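Local coordinates for protein endoglucanase (Clostridium thermocellum, PDB 2E4T) that hydrolyses internal beta-1,4-glucosidic bonds of cellulose and probably xyloglucan, through a TIM-barrel domain of glycoside hydrolase family 44, at residues A[24-35]-A[386-395]. Numbering follows the deposited sequence.
Sequences SPYIYGSNQELD and VYLATFWGDA. With ZN (zinc ion), chain B.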
loop_
_atom_site.group_PDB
_atom_site.type_symbol
_atom_site.label_atom_id
_atom_site.label_comp_id
_atom_site.label_asym_id
_atom_site.label_seq_id
_atom_site.Cartn_x
_atom_site.Cartn_y
_atom_site.Cartn_z
ATOM N N SER A 24 -6.108 7.317 -8.531
ATOM C CA SER A 24 -6.916 6.962 -7.369
ATOM C C SER A 24 -6.460 7.778 -6.151
ATOM O O SER A 24 -5.265 7.854 -5.868
ATOM C CB SER A 24 -6.751 5.477 -7.053
ATOM O OG SER A 24 -7.544 5.220 -5.906
ATOM N N PRO A 25 -7.399 8.316 -5.383
ATOM C CA PRO A 25 -7.018 9.175 -4.262
ATOM C C PRO A 25 -6.290 8.442 -3.151
ATOM O O PRO A 25 -5.691 9.111 -2.298
ATOM C CB PRO A 25 -8.351 9.750 -3.754
ATOM C CG PRO A 25 -9.281 9.756 -4.981
ATOM C CD PRO A 25 -8.844 8.460 -5.717
ATOM N N TYR A 26 -6.387 7.107 -3.119
ATOM C CA TYR A 26 -6.004 6.313 -1.954
ATOM C C TYR A 26 -4.592 5.750 -2.049
ATOM O O TYR A 26 -4.191 4.936 -1.207
ATOM C CB TYR A 26 -7.004 5.150 -1.748
ATOM C CG TYR A 26 -8.435 5.611 -1.846
ATOM C CD1 TYR A 26 -8.920 6.680 -1.035
ATOM C CD2 TYR A 26 -9.316 4.991 -2.741
ATOM C CE1 TYR A 26 -10.242 7.102 -1.155
ATOM C CE2 TYR A 26 -10.630 5.413 -2.852
ATOM C CZ TYR A 26 -11.105 6.452 -2.059
ATOM O OH TYR A 26 -12.410 6.867 -2.178
ATOM N N ILE A 27 -3.782 6.217 -3.041
ATOM C CA ILE A 27 -2.436 5.730 -3.182
ATOM C C ILE A 27 -1.463 6.331 -2.185
ATOM O O ILE A 27 -0.328 5.841 -2.056
ATOM C CB ILE A 27 -1.909 5.909 -4.619
ATOM C CG1 ILE A 27 -1.912 7.371 -5.035
ATOM C CG2 ILE A 27 -2.709 5.007 -5.580
ATOM C CD1 ILE A 27 -1.170 7.607 -6.334
ATOM N N TYR A 28 -1.868 7.393 -1.477
ATOM C CA TYR A 28 -0.973 8.149 -0.601
ATOM C C TYR A 28 -1.183 7.782 0.860
ATOM O O TYR A 28 -1.259 8.648 1.753
ATOM C CB TYR A 28 -1.190 9.667 -0.809
ATOM C CG TYR A 28 -1.194 10.075 -2.266
ATOM C CD1 TYR A 28 -0.028 10.092 -3.038
ATOM C CD2 TYR A 28 -2.369 10.501 -2.883
ATOM C CE1 TYR A 28 -0.034 10.490 -4.358
ATOM C CE2 TYR A 28 -2.385 10.906 -4.216
ATOM C CZ TYR A 28 -1.217 10.920 -4.956
ATOM O OH TYR A 28 -1.180 11.309 -6.287
ATOM N N GLY A 29 -1.281 6.458 1.136
ATOM C CA GLY A 29 -1.625 6.018 2.479
ATOM C C GLY A 29 -0.420 5.535 3.300
ATOM O O GLY A 29 0.722 5.426 2.822
ATOM N N SER A 30 -0.743 5.179 4.569
ATOM C CA SER A 30 0.268 4.612 5.453
ATOM C C SER A 30 -0.381 3.532 6.361
ATOM O O SER A 30 -1.591 3.502 6.572
ATOM C CB SER A 30 0.957 5.688 6.330
ATOM O OG SER A 30 0.084 6.211 7.323
ATOM N N ASN A 31 0.506 2.695 6.908
ATOM C CA ASN A 31 0.158 1.746 7.968
ATOM C C ASN A 31 0.348 2.335 9.362
ATOM O O ASN A 31 -0.438 2.033 10.271
ATOM C CB ASN A 31 0.994 0.481 7.877
ATOM C CG ASN A 31 0.625 -0.404 6.711
ATOM O OD1 ASN A 31 -0.232 -1.299 6.847
ATOM N ND2 ASN A 31 1.301 -0.252 5.563
ATOM N N GLN A 32 1.424 3.118 9.554
ATOM C CA GLN A 32 1.774 3.704 10.835
ATOM C C GLN A 32 1.283 5.150 10.901
ATOM O O GLN A 32 0.794 5.742 9.930
ATOM C CB GLN A 32 3.310 3.655 11.059
ATOM C CG GLN A 32 3.821 2.269 11.426
ATOM C CD GLN A 32 3.626 1.228 10.354
ATOM O OE1 GLN A 32 4.003 1.395 9.190
ATOM N NE2 GLN A 32 3.027 0.090 10.753
ATOM N N GLU A 33 1.442 5.754 12.093
ATOM C CA GLU A 33 1.074 7.152 12.333
ATOM C C GLU A 33 2.253 8.018 11.891
ATOM O O GLU A 33 3.292 8.081 12.565
ATOM C CB GLU A 33 0.740 7.372 13.809
ATOM C CG GLU A 33 -0.523 6.600 14.204
ATOM C CD GLU A 33 -0.919 6.681 15.663
ATOM O OE1 GLU A 33 -0.057 6.901 16.548
ATOM O OE2 GLU A 33 -2.148 6.502 15.951
ATOM N N LEU A 34 2.101 8.676 10.736
ATOM C CA LEU A 34 3.161 9.464 10.122
ATOM C C LEU A 34 2.963 10.960 10.321
ATOM O O LEU A 34 1.856 11.465 10.452
ATOM C CB LEU A 34 3.236 9.205 8.624
ATOM C CG LEU A 34 3.600 7.786 8.193
ATOM C CD1 LEU A 34 3.735 7.742 6.650
ATOM C CD2 LEU A 34 4.865 7.300 8.862
ATOM N N ASP A 35 4.101 11.665 10.189
ATOM C CA ASP A 35 4.132 13.115 10.055
ATOM C C ASP A 35 3.930 13.481 8.575
ATOM O O ASP A 35 4.820 14.006 7.889
ATOM C CB ASP A 35 5.478 13.644 10.506
ATOM C CG ASP A 35 5.888 13.113 11.861
ATOM O OD1 ASP A 35 5.057 13.208 12.806
ATOM O OD2 ASP A 35 7.058 12.651 12.043
ATOM N N VAL A 386 -2.565 2.120 -9.883
ATOM C CA VAL A 386 -2.746 1.492 -8.583
ATOM C C VAL A 386 -3.880 2.184 -7.843
ATOM O O VAL A 386 -4.054 3.398 -7.919
ATOM C CB VAL A 386 -1.400 1.559 -7.795
ATOM C CG1 VAL A 386 -1.535 1.141 -6.376
ATOM C CG2 VAL A 386 -0.346 0.738 -8.524
ATOM N N TYR A 387 -4.690 1.374 -7.127
ATOM C CA TYR A 387 -5.868 1.880 -6.435
ATOM C C TYR A 387 -5.591 2.401 -5.018
ATOM O O TYR A 387 -6.147 3.421 -4.581
ATOM C CB TYR A 387 -6.885 0.733 -6.345
ATOM C CG TYR A 387 -8.132 1.063 -5.588
ATOM C CD1 TYR A 387 -9.016 2.052 -6.041
ATOM C CD2 TYR A 387 -8.464 0.358 -4.431
ATOM C CE1 TYR A 387 -10.183 2.333 -5.338
ATOM C CE2 TYR A 387 -9.667 0.614 -3.754
ATOM C CZ TYR A 387 -10.527 1.592 -4.237
ATOM O OH TYR A 387 -11.720 1.880 -3.619
ATOM N N LEU A 388 -4.760 1.679 -4.271
ATOM C CA LEU A 388 -4.507 2.025 -2.872
ATOM C C LEU A 388 -3.072 1.599 -2.595
ATOM O O LEU A 388 -2.611 0.563 -3.089
ATOM C CB LEU A 388 -5.522 1.332 -1.944
ATOM C CG LEU A 388 -5.346 1.572 -0.442
ATOM C CD1 LEU A 388 -6.690 1.585 0.264
ATOM C CD2 LEU A 388 -4.436 0.536 0.220
ATOM N N ALA A 389 -2.368 2.390 -1.753
ATOM C CA ALA A 389 -1.038 1.968 -1.312
ATOM C C ALA A 389 -0.834 2.547 0.075
ATOM O O ALA A 389 -1.280 3.647 0.390
ATOM C CB ALA A 389 0.043 2.409 -2.303
ATOM N N THR A 390 -0.097 1.759 0.882
ATOM C CA THR A 390 0.174 2.141 2.263
ATOM C C THR A 390 1.629 1.796 2.616
ATOM O O THR A 390 1.998 0.615 2.699
ATOM C CB THR A 390 -0.872 1.489 3.258
ATOM O OG1 THR A 390 -1.113 0.132 2.913
ATOM C CG2 THR A 390 -2.198 2.199 3.197
ATOM N N PHE A 391 2.430 2.848 2.811
ATOM C CA PHE A 391 3.825 2.695 3.221
ATOM C C PHE A 391 3.893 1.991 4.581
ATOM O O PHE A 391 3.042 2.240 5.468
ATOM C CB PHE A 391 4.418 4.111 3.343
ATOM C CG PHE A 391 5.808 4.162 3.939
ATOM C CD1 PHE A 391 6.925 3.699 3.244
ATOM C CD2 PHE A 391 5.993 4.688 5.220
ATOM C CE1 PHE A 391 8.183 3.737 3.823
ATOM C CE2 PHE A 391 7.249 4.746 5.790
ATOM C CZ PHE A 391 8.331 4.268 5.099
ATOM N N TRP A 392 4.906 1.143 4.789
ATOM C CA TRP A 392 5.170 0.540 6.077
ATOM C C TRP A 392 6.473 1.111 6.635
ATOM O O TRP A 392 7.529 0.922 6.022
ATOM C CB TRP A 392 5.248 -0.996 6.000
ATOM C CG TRP A 392 5.404 -1.605 7.376
ATOM C CD1 TRP A 392 6.533 -1.674 8.137
ATOM C CD2 TRP A 392 4.346 -2.156 8.206
ATOM N NE1 TRP A 392 6.263 -2.224 9.393
ATOM C CE2 TRP A 392 4.925 -2.516 9.452
ATOM C CE3 TRP A 392 2.984 -2.369 8.017
ATOM C CZ2 TRP A 392 4.149 -3.059 10.502
ATOM C CZ3 TRP A 392 2.220 -2.915 9.076
ATOM C CH2 TRP A 392 2.814 -3.267 10.289
ATOM N N GLY A 393 6.348 1.817 7.757
ATOM C CA GLY A 393 7.498 2.434 8.396
ATOM C C GLY A 393 7.036 3.572 9.263
ATOM O O GLY A 393 5.920 4.075 9.132
ATOM N N ASP A 394 7.914 4.004 10.174
ATOM C CA ASP A 394 7.512 4.943 11.220
ATOM C C ASP A 394 7.825 6.411 10.879
ATOM O O ASP A 394 8.340 6.750 9.799
ATOM C CB ASP A 394 8.058 4.505 12.581
ATOM C CG ASP A 394 9.520 4.698 12.734
ATOM O OD1 ASP A 394 10.124 5.526 11.986
ATOM O OD2 ASP A 394 10.093 4.043 13.658
ATOM N N ALA A 395 7.504 7.280 11.846
ATOM C CA ALA A 395 7.566 8.713 11.657
ATOM C C ALA A 395 8.990 9.252 11.607
ATOM O O ALA A 395 9.207 10.455 11.363
ATOM C CB ALA A 395 6.761 9.403 12.756
HETATM ZN ZN ZN B . 8.411 12.154 10.714
HETATM O O HOH W 1 -4.162 5.523 -9.710
HETATM O O HOH W 2 3.510 4.011 7.604
HETATM O O HOH W 3 5.296 6.358 13.543
#
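Gln32 reaches across to Trp392 and Gly393 just where two parallel strands part. Its CB lies 3.3 Å from Gly393 O, and CG stays beside the same carbonyl. The bend at chi2 (64°) then turns NE2 over the indole while OE1 faces Gly393 N. OE1 accepts a hydrogen bond from Gly393 N at 2.8 Å, while NE2 sits 3.2 Å above one face of the Trp392 ring, offset toward its rim, with the amide and ring planes 63° apart. Asn31 CG packs against CE3 of the same indole, and its ND2 gives Phe391 O a nearly straight bond from above the carbonyl plane. Phe391 O also accepts Asn31 N at 3.0 Å, and a water that accepts from Gln32 N lies within hydrogen-bonding distance of Phe391 O and Gly393 O; Asn31 OD1 turns to Arg42, and ND2 also bonds Thr358 O. Earlier in both segments, the first and last barrel strands, 26-30 and 388-391, pair through Gly29 N to Ala389 O and Phe391 N to Gly29 O, a worked example of how a TIM barrel is closed. Toward the N-terminal side, Tyr26 and Tyr387 form an offset edge-to-face pair, and Ser24 OG donates to Tyr387 O (2.6 Å). At the far end Asp35 OD2 and Ala395 O bind zinc, each at 2.0 Å, with Glu401; the metal probably offsets repulsion between these oxygens, joining segments 351 residues apart.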